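NIPSNAP domain protein (Burkholderia xenovorans, PDB 5K9F) is of unknown function but belongs to the NipSnap family, adopts a dimeric alpha-beta barrel type of fold, and holds oxamic acid in a pocket in this crystal. Local coordinates at residues 11-16 with 101-106; 47-52 with 60-65. All blocks are in the same frame, centred on the assembly; numbering follows the deposited sequence.

Contact 1 (11-16 with 101-106); sequences VEQRTY and ELLTPA. With OXM (oxamic acid), chain B.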
ATOM      1  N   VAL A  11      22.832   9.279  -3.382  1.00 15.10           N
ATOM      2  CA  VAL A  11      22.461   8.132  -4.203  1.00 14.19           C
ATOM      3  C   VAL A  11      20.978   8.202  -4.533  1.00 16.66           C
ATOM      4  O   VAL A  11      20.141   8.420  -3.648  1.00 16.78           O
ATOM      5  CB  VAL A  11      22.827   6.812  -3.505  1.00 14.54           C
ATOM      6  CG1 VAL A  11      22.310   5.645  -4.291  1.00 18.24           C
ATOM      7  CG2 VAL A  11      24.346   6.705  -3.368  1.00 17.26           C
ATOM      8  N   GLU A  12      20.649   8.038  -5.807  1.00 12.33           N
ATOM      9  CA  GLU A  12      19.258   7.992  -6.233  1.00 11.58           C
ATOM     10  C   GLU A  12      18.897   6.576  -6.653  1.00 17.24           C
ATOM     11  O   GLU A  12      19.618   5.964  -7.450  1.00 13.51           O
ATOM     12  CB  GLU A  12      19.006   8.958  -7.391  1.00 13.06           C
ATOM     13  CG  GLU A  12      17.563   8.866  -7.879  1.00 13.17           C
ATOM     14  CD  GLU A  12      17.267   9.789  -9.057  1.00 16.58           C
ATOM     15  OE1 GLU A  12      18.225  10.352  -9.624  1.00 17.12           O
ATOM     16  OE2 GLU A  12      16.072   9.937  -9.418  1.00 16.99           O
ATOM     17  N   GLN A  13      17.789   6.046  -6.116  1.00 10.58           N
ATOM     18  CA  GLN A  13      17.284   4.739  -6.542  1.00 10.91           C
ATOM     19  C   GLN A  13      15.962   4.968  -7.259  1.00 13.35           C
ATOM     20  O   GLN A  13      14.979   5.385  -6.637  1.00 13.16           O
ATOM     21  CB  GLN A  13      17.104   3.760  -5.377  1.00 11.58           C
ATOM     22  CG  GLN A  13      16.607   2.401  -5.904  1.00 13.96           C
ATOM     23  CD  GLN A  13      16.660   1.275  -4.887  1.00 23.36           C
ATOM     24  OE1 GLN A  13      16.721   0.107  -5.257  1.00 35.85           O
ATOM     25  NE2 GLN A  13      16.599   1.616  -3.613  1.00 26.50           N
ATOM     26  N   ARG A  14      15.935   4.687  -8.561  1.00 10.35           N
ATOM     27  CA  ARG A  14      14.746   4.888  -9.383  1.00 10.59           C
ATOM     28  C   ARG A  14      14.139   3.540  -9.725  1.00 11.98           C
ATOM     29  O   ARG A  14      14.859   2.578 -10.004  1.00 14.22           O
ATOM     30  CB  ARG A  14      15.072   5.607 -10.691  1.00 15.50           C
ATOM     31  CG  ARG A  14      15.567   6.988 -10.528  1.00 18.52           C
ATOM     32  CD  ARG A  14      16.008   7.544 -11.866  1.00 21.19           C
ATOM     33  NE  ARG A  14      14.921   7.887 -12.781  1.00 18.69           N
ATOM     34  CZ  ARG A  14      14.188   9.003 -12.700  1.00 19.09           C
ATOM     35  NH1 ARG A  14      14.383   9.884 -11.720  1.00 17.11           N
ATOM     36  NH2 ARG A  14      13.262   9.243 -13.603  1.00 18.91           N
ATOM     37  N   THR A  15      12.816   3.475  -9.727  1.00 10.26           N
ATOM     38  CA  THR A  15      12.117   2.255 -10.112  1.00 11.70           C
ATOM     39  C   THR A  15      11.141   2.590 -11.223  1.00 13.22           C
ATOM     40  O   THR A  15      10.346   3.523 -11.087  1.00 12.99           O
ATOM     41  CB  THR A  15      11.346   1.631  -8.933  1.00 10.87           C
ATOM     42  OG1 THR A  15      12.237   1.276  -7.867  1.00 13.53           O
ATOM     43  CG2 THR A  15      10.592   0.367  -9.370  1.00 12.96           C
ATOM     44  N   TYR A  16      11.168   1.806 -12.299  1.00 11.32           N
ATOM     45  CA  TYR A  16      10.145   1.870 -13.332  1.00 12.44           C
ATOM     46  C   TYR A  16       9.371   0.563 -13.323  1.00 13.87           C
ATOM     47  O   TYR A  16       9.969  -0.518 -13.298  1.00 14.94           O
ATOM     48  CB  TYR A  16      10.746   2.087 -14.722  1.00 10.56           C
ATOM     49  CG  TYR A  16      11.564   3.339 -14.899  1.00 13.38           C
ATOM     50  CD1 TYR A  16      12.393   3.473 -15.995  1.00 15.39           C
ATOM     51  CD2 TYR A  16      11.484   4.389 -13.994  1.00 12.64           C
ATOM     52  CE1 TYR A  16      13.153   4.608 -16.184  1.00 16.11           C
ATOM     53  CE2 TYR A  16      12.246   5.545 -14.180  1.00 14.42           C
ATOM     54  CZ  TYR A  16      13.068   5.637 -15.277  1.00 18.32           C
ATOM     55  OH  TYR A  16      13.822   6.771 -15.469  1.00 21.21           O
ATOM     56  N   GLU A 101      13.790   7.678  -5.065  1.00 10.68           N
ATOM     57  CA  GLU A 101      14.078   8.010  -3.676  1.00  9.34           C
ATOM     58  C   GLU A 101      15.540   8.405  -3.565  1.00 10.90           C
ATOM     59  O   GLU A 101      16.372   7.988  -4.376  1.00 12.01           O
ATOM     60  CB  GLU A 101      13.783   6.834  -2.737  1.00 12.46           C
ATOM     61  CG  GLU A 101      14.687   5.619  -3.006  1.00 12.05           C
ATOM     62  CD  GLU A 101      14.294   4.381  -2.203  1.00 21.51           C
ATOM     63  OE1 GLU A 101      13.313   4.439  -1.442  1.00 22.13           O
ATOM     64  OE2 GLU A 101      14.974   3.348  -2.341  1.00 21.54           O
ATOM     65  N   LEU A 102      15.849   9.219  -2.560  1.00 10.96           N
ATOM     66  CA  LEU A 102      17.226   9.632  -2.319  1.00  9.83           C
ATOM     67  C   LEU A 102      17.749   8.932  -1.079  1.00 12.32           C
ATOM     68  O   LEU A 102      17.033   8.807  -0.076  1.00 12.16           O
ATOM     69  CB  LEU A 102      17.333  11.152  -2.158  1.00 11.76           C
ATOM     70  CG  LEU A 102      16.833  11.972  -3.346  1.00 15.51           C
ATOM     71  CD1 LEU A 102      16.882  13.457  -3.002  1.00 15.61           C
ATOM     72  CD2 LEU A 102      17.649  11.691  -4.599  1.00 16.82           C
ATOM     73  N   LEU A 103      18.991   8.448  -1.178  1.00 10.71           N
ATOM     74  CA  LEU A 103      19.646   7.660  -0.139  1.00 11.35           C
ATOM     75  C   LEU A 103      21.017   8.238   0.176  1.00 11.11           C
ATOM     76  O   LEU A 103      21.667   8.834  -0.684  1.00 14.10           O
ATOM     77  CB  LEU A 103      19.834   6.213  -0.588  1.00 10.61           C
ATOM     78  CG  LEU A 103      18.594   5.479  -1.104  1.00 11.01           C
ATOM     79  CD1 LEU A 103      18.986   4.085  -1.623  1.00 15.65           C
ATOM     80  CD2 LEU A 103      17.506   5.377  -0.020  1.00 12.96           C
ATOM     81  N   THR A 104      21.467   8.027   1.412  1.00 12.50           N
ATOM     82  CA  THR A 104      22.811   8.424   1.816  1.00 12.24           C
ATOM     83  C   THR A 104      23.611   7.188   2.191  1.00 13.61           C
ATOM     84  O   THR A 104      23.118   6.350   2.956  1.00 13.26           O
ATOM     85  CB  THR A 104      22.756   9.368   3.006  1.00 15.57           C
ATOM     86  OG1 THR A 104      22.076  10.565   2.623  1.00 19.36           O
ATOM     87  CG2 THR A 104      24.178   9.715   3.472  1.00 15.64           C
ATOM     88  N   PRO A 105      24.825   7.018   1.669  1.00 15.20           N
ATOM     89  CA  PRO A 105      25.633   5.864   2.078  1.00 15.65           C
ATOM     90  C   PRO A 105      26.059   5.974   3.533  1.00 15.96           C
ATOM     91  O   PRO A 105      26.410   7.056   4.019  1.00 17.74           O
ATOM     92  CB  PRO A 105      26.848   5.923   1.139  1.00 18.00           C
ATOM     93  CG  PRO A 105      26.441   6.833   0.015  1.00 21.43           C
ATOM     94  CD  PRO A 105      25.462   7.806   0.602  1.00 17.19           C
ATOM     95  N   ALA A 106      26.026   4.834   4.225  1.00 15.63           N
ATOM     96  CA  ALA A 106      26.705   4.717   5.502  1.00 17.10           C
ATOM     97  C   ALA A 106      28.205   4.925   5.291  1.00 19.78           C
ATOM     98  O   ALA A 106      28.720   4.729   4.187  1.00 19.89           O
ATOM     99  CB  ALA A 106      26.426   3.349   6.120  1.00 20.12           C
TER
HETATM  100  C1  OXM B 201      14.636   6.191 -18.942  1.00 26.20           C
HETATM  101  N1  OXM B 201      14.964   6.858 -17.841  1.00 17.97           N
HETATM  102  O1  OXM B 201      15.308   5.236 -19.390  1.00 30.18           O
HETATM  103  C2  OXM B 201      13.414   6.546 -19.688  1.00 24.18           C
HETATM  104  O2  OXM B 201      13.101   5.826 -20.666  1.00 36.66           O
HETATM  105  O3  OXM B 201      12.718   7.529 -19.341  1.00 36.44           O

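Contact 2 (47-52 with 60-65); sequences GYYFSE and IQLWGF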
ATOM      1  N   GLY A  47      24.248   0.647 -10.334  1.00 14.79           N
ATOM      2  CA  GLY A  47      23.564  -0.615 -10.513  1.00 15.61           C
ATOM      3  C   GLY A  47      22.354  -0.442 -11.402  1.00 14.53           C
ATOM      4  O   GLY A  47      21.689   0.603 -11.375  1.00 12.66           O
ATOM      5  N   TYR A  48      22.064  -1.450 -12.216  1.00 12.85           N
ATOM      6  CA  TYR A  48      20.896  -1.424 -13.093  1.00 12.24           C
ATOM      7  C   TYR A  48      20.365  -2.850 -13.114  1.00 11.59           C
ATOM      8  O   TYR A  48      21.057  -3.758 -13.586  1.00 14.22           O
ATOM      9  CB  TYR A  48      21.273  -0.933 -14.497  1.00 16.38           C
ATOM     10  CG  TYR A  48      20.164  -0.249 -15.276  1.00 13.65           C
ATOM     11  CD1 TYR A  48      19.062  -0.956 -15.724  1.00 18.32           C
ATOM     12  CD2 TYR A  48      20.250   1.098 -15.606  1.00 15.11           C
ATOM     13  CE1 TYR A  48      18.064  -0.329 -16.462  1.00 24.17           C
ATOM     14  CE2 TYR A  48      19.259   1.730 -16.324  1.00 15.70           C
ATOM     15  CZ  TYR A  48      18.165   1.019 -16.753  1.00 20.01           C
ATOM     16  OH  TYR A  48      17.170   1.647 -17.477  1.00 19.56           O
ATOM     17  N   TYR A  49      19.162  -3.052 -12.586  1.00 10.76           N
ATOM     18  CA  TYR A  49      18.644  -4.385 -12.297  1.00 10.68           C
ATOM     19  C   TYR A  49      17.226  -4.556 -12.822  1.00 13.80           C
ATOM     20  O   TYR A  49      16.509  -3.582 -13.075  1.00 13.88           O
ATOM     21  CB  TYR A  49      18.600  -4.648 -10.779  1.00 12.62           C
ATOM     22  CG  TYR A  49      19.873  -4.354 -10.043  1.00 11.08           C
ATOM     23  CD1 TYR A  49      20.928  -5.266 -10.062  1.00 14.49           C
ATOM     24  CD2 TYR A  49      20.025  -3.178  -9.319  1.00 14.79           C
ATOM     25  CE1 TYR A  49      22.103  -5.003  -9.373  1.00 17.71           C
ATOM     26  CE2 TYR A  49      21.191  -2.910  -8.624  1.00 14.47           C
ATOM     27  CZ  TYR A  49      22.222  -3.825  -8.653  1.00 15.67           C
ATOM     28  OH  TYR A  49      23.401  -3.568  -7.968  1.00 20.31           O
ATOM     29  N   PHE A  50      16.800  -5.814 -12.940  1.00 13.30           N
ATOM     30  CA  PHE A  50      15.374  -6.100 -13.039  1.00 12.36           C
ATOM     31  C   PHE A  50      14.958  -7.034 -11.907  1.00 12.16           C
ATOM     32  O   PHE A  50      15.779  -7.744 -11.325  1.00 11.57           O
ATOM     33  CB  PHE A  50      14.974  -6.674 -14.417  1.00 13.61           C
ATOM     34  CG  PHE A  50      15.631  -7.981 -14.782  1.00 14.84           C
ATOM     35  CD1 PHE A  50      16.862  -8.001 -15.418  1.00 15.17           C
ATOM     36  CD2 PHE A  50      14.971  -9.171 -14.563  1.00 17.64           C
ATOM     37  CE1 PHE A  50      17.449  -9.214 -15.789  1.00 17.51           C
ATOM     38  CE2 PHE A  50      15.554 -10.385 -14.933  1.00 22.01           C
ATOM     39  CZ  PHE A  50      16.786 -10.396 -15.541  1.00 20.33           C
ATOM     40  N   SER A  51      13.674  -6.995 -11.556  1.00 11.01           N
ATOM     41  CA  SER A  51      13.224  -7.726 -10.380  1.00 10.21           C
ATOM     42  C   SER A  51      12.995  -9.201 -10.689  1.00 13.93           C
ATOM     43  O   SER A  51      12.533  -9.568 -11.773  1.00 13.77           O
ATOM     44  CB  SER A  51      11.938  -7.109  -9.833  1.00 11.25           C
ATOM     45  OG  SER A  51      10.924  -7.085 -10.830  1.00 12.19           O
ATOM     46  N   GLU A  52      13.323 -10.053  -9.712  1.00 11.41           N
ATOM     47  CA  GLU A  52      12.980 -11.469  -9.751  1.00 11.88           C
ATOM     48  C   GLU A  52      11.908 -11.841  -8.745  1.00 11.74           C
ATOM     49  O   GLU A  52      11.249 -12.865  -8.919  1.00 13.30           O
ATOM     50  CB  GLU A  52      14.208 -12.349  -9.473  1.00 13.56           C
ATOM     51  CG  GLU A  52      15.334 -12.223 -10.488  1.00 15.96           C
ATOM     52  CD  GLU A  52      15.055 -12.933 -11.805  1.00 21.29           C
ATOM     53  OE1 GLU A  52      15.937 -12.874 -12.689  1.00 21.93           O
ATOM     54  OE2 GLU A  52      13.975 -13.556 -11.968  1.00 19.57           O
ATOM     55  N   ILE A  60      15.201  -1.290 -11.909  1.00 13.31           N
ATOM     56  CA  ILE A  60      15.646  -0.538 -10.748  1.00 12.60           C
ATOM     57  C   ILE A  60      17.050  -0.043 -11.031  1.00 11.92           C
ATOM     58  O   ILE A  60      17.927  -0.840 -11.392  1.00 13.63           O
ATOM     59  CB  ILE A  60      15.611  -1.415  -9.486  1.00 11.87           C
ATOM     60  CG1 ILE A  60      14.164  -1.823  -9.184  1.00 13.24           C
ATOM     61  CG2 ILE A  60      16.208  -0.687  -8.305  1.00 14.66           C
ATOM     62  CD1 ILE A  60      14.092  -2.897  -8.118  1.00 21.59           C
ATOM     63  N   GLN A  61      17.268   1.270 -10.893  1.00 11.68           N
ATOM     64  CA  GLN A  61      18.587   1.814 -11.176  1.00 13.68           C
ATOM     65  C   GLN A  61      19.076   2.663 -10.015  1.00 14.34           C
ATOM     66  O   GLN A  61      18.301   3.366  -9.370  1.00 14.62           O
ATOM     67  CB  GLN A  61      18.599   2.637 -12.475  1.00 17.63           C
ATOM     68  CG  GLN A  61      17.528   3.672 -12.597  1.00 23.19           C
ATOM     69  CD  GLN A  61      17.351   4.127 -14.027  1.00 18.21           C
ATOM     70  OE1 GLN A  61      18.017   5.050 -14.476  1.00 24.09           O
ATOM     71  NE2 GLN A  61      16.454   3.465 -14.755  1.00 22.18           N
ATOM     72  N   LEU A  62      20.373   2.578  -9.742  1.00 11.26           N
ATOM     73  CA  LEU A  62      21.002   3.398  -8.721  0.64 11.83           C
ATOM     74  C   LEU A  62      22.069   4.260  -9.374  1.00 13.99           C
ATOM     75  O   LEU A  62      22.908   3.758 -10.124  1.00 13.73           O
ATOM     76  CB  LEU A  62      21.618   2.548  -7.607  0.64 14.06           C
ATOM     77  CG  LEU A  62      20.580   1.938  -6.657  0.64 13.19           C
ATOM     78  CD1 LEU A  62      20.037   0.628  -7.201  0.64 17.47           C
ATOM     79  CD2 LEU A  62      21.180   1.749  -5.275  0.64 15.87           C
ATOM     80  N   TRP A  63      22.019   5.558  -9.083  1.00 11.94           N
ATOM     81  CA  TRP A  63      22.964   6.543  -9.606  1.00 11.36           C
ATOM     82  C   TRP A  63      23.588   7.309  -8.452  1.00 13.29           C
ATOM     83  O   TRP A  63      22.903   7.647  -7.484  1.00 15.75           O
ATOM     84  CB  TRP A  63      22.261   7.546 -10.537  1.00 14.72           C
ATOM     85  CG  TRP A  63      21.687   6.934 -11.771  1.00 14.50           C
ATOM     86  CD1 TRP A  63      20.421   6.453 -11.934  1.00 16.88           C
ATOM     87  CD2 TRP A  63      22.361   6.730 -13.017  1.00 15.28           C
ATOM     88  NE1 TRP A  63      20.264   5.966 -13.218  1.00 18.54           N
ATOM     89  CE2 TRP A  63      21.444   6.116 -13.893  1.00 15.75           C
ATOM     90  CE3 TRP A  63      23.660   6.995 -13.473  1.00 17.89           C
ATOM     91  CZ2 TRP A  63      21.780   5.779 -15.206  1.00 20.30           C
ATOM     92  CZ3 TRP A  63      23.988   6.665 -14.772  1.00 20.99           C
ATOM     93  CH2 TRP A  63      23.052   6.054 -15.619  1.00 23.76           C
ATOM     94  N   GLY A  64      24.887   7.589  -8.556  1.00 14.15           N
ATOM     95  CA  GLY A  64      25.605   8.349  -7.547  1.00 14.71           C
ATOM     96  C   GLY A  64      25.934   9.750  -8.046  1.00 16.92           C
ATOM     97  O   GLY A  64      26.437   9.918  -9.158  1.00 20.29           O
ATOM     98  N   PHE A  65      25.662  10.745  -7.196  1.00 15.47           N
ATOM     99  CA  PHE A  65      25.900  12.146  -7.532  1.00 14.59           C
ATOM    100  C   PHE A  65      26.733  12.823  -6.456  1.00 16.10           C
ATOM    101  O   PHE A  65      26.618  12.506  -5.269  1.00 18.34           O
ATOM    102  CB  PHE A  65      24.584  12.903  -7.701  1.00 15.17           C
ATOM    103  CG  PHE A  65      23.732  12.381  -8.816  1.00 14.44           C
ATOM    104  CD1 PHE A  65      23.998  12.735 -10.127  1.00 18.08           C
ATOM    105  CD2 PHE A  65      22.646  11.555  -8.551  1.00 14.41           C
ATOM    106  CE1 PHE A  65      23.202  12.267 -11.172  1.00 15.43           C
ATOM    107  CE2 PHE A  65      21.855  11.071  -9.586  1.00 17.06           C
ATOM    108  CZ  PHE A  65      22.126  11.430 -10.894  1.00 14.75           C
TER
HETATM  109  O   HOH W   1      17.096   4.431 -17.695  1.00 18.75           O

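Contact 1 (11-16 with 101-106)
Val11, Glu12 and Gln13 pair with Leu103, Leu102 and Glu101 as antiparallel neighbours in the beta-sheet of a ferredoxin-like, dimeric alpha-beta barrel fold. Val11 and Leu103 exchange both backbone bonds, the shorter being Leu103 N to Val11 O at 2.7 Å; Gln13 and Glu101 form the second hydrogen-bonded pair. Between them, Glu12 CA and Leu102 CA direct C-H...O contacts at Glu101 O and Val11 O. On the Gln13 face the Gln13 and Glu101 side chains run side by side, with amide and carboxylate planes 51° apart. Gln13 NE2 reaches Glu101 OE2 at 2.7 Å, but the bond is bent and weak; NE2 also binds Gln13 OE1 of the second subunit, and Glu101 OE1 is bridged by Arg58 of that subunit. The Glu12 face carries a polar chain. Glu12, extended with CG anti to its N (chi1 177°), gives OE1 to Arg71 and OE2 to Thr100 OG1, and Glu12 OE2 also takes Arg14 NH1 at 2.9 Å, on its syn side. Arg14 grips Tyr16 OH side-on with NE and NH2, the hydroxyl oxygen lying almost in the guanidinium plane. Tyr16 OH also lies 2.6 Å from N1 of the bound oxamic acid, an atom at the edge of the Tyr16 ring.

Contact 2 (47-52 with 60-65)
Tyr48 and Gln61 face each other as the non-hydrogen-bonded pair of an antiparallel hairpin at the edge of this chain's ferredoxin-like sheet, with Gly47-Leu62 and Tyr49-Ile60 on either side. The Tyr49-Ile60 end is tight: Tyr49 N gives to Ile60 O at 2.8 Å and Ile60 N returns a bond to Tyr49 O. At Gly47 only one of the two backbone bonds is good: Leu62 N to Gly47 O is short and nearly straight, whereas Gly47 N to Leu62 O is weak, at 3.4 Å. On the Tyr48 face, Gln61 CB makes a CH-pi contact over the ring, 4.2 Å from the Tyr48 centroid. With CG set between backbone N and carbonyl carbon (chi1 50°), the glutamine runs alongside the tyrosine. Trp63 NE1 fixes the amide, meeting a lone pair of Gln61 OE1 at 2.7 Å in a nearly straight bond. Toward the ends of the two side chains direct contact gives way to one water, which joins Tyr48 OH at 2.8 Å and accepts from Gln61 NE2. Helices 23-33 and 35-42 cover this face, Tyr30 stacking on Tyr48 and Gln38 touching Gln61 and Trp63; Val11 of the second subunit packs on Tyr49 from the other face, while within the sheet strand 10-18 lies beside strand 58-65.

How the contacts relate
The two contacts belong to one four-stranded antiparallel sheet ordered 45-51, 58-65, 10-18, 95-105, and their centres are about 9 Å apart. Contact 1 joins the first strand of the chain to the last, while contact 2, a local hairpin, falls within the sequence between them. Strands 10-18 and 58-65 fuse the pairs: Glu12 N lies 2.8 Å from Trp63 O and Arg14 N 2.8 Å from Gln61 O, both probable hydrogen bonds. Each contact supplies an outermost strand of this chain, and both outer strands pair with the second subunit, so the sheet continues across the interface. Tyr16 lines the oxamic acid pocket, and the side chain of Tyr48 comes within about 4 Å of the same ligand (nearest atoms).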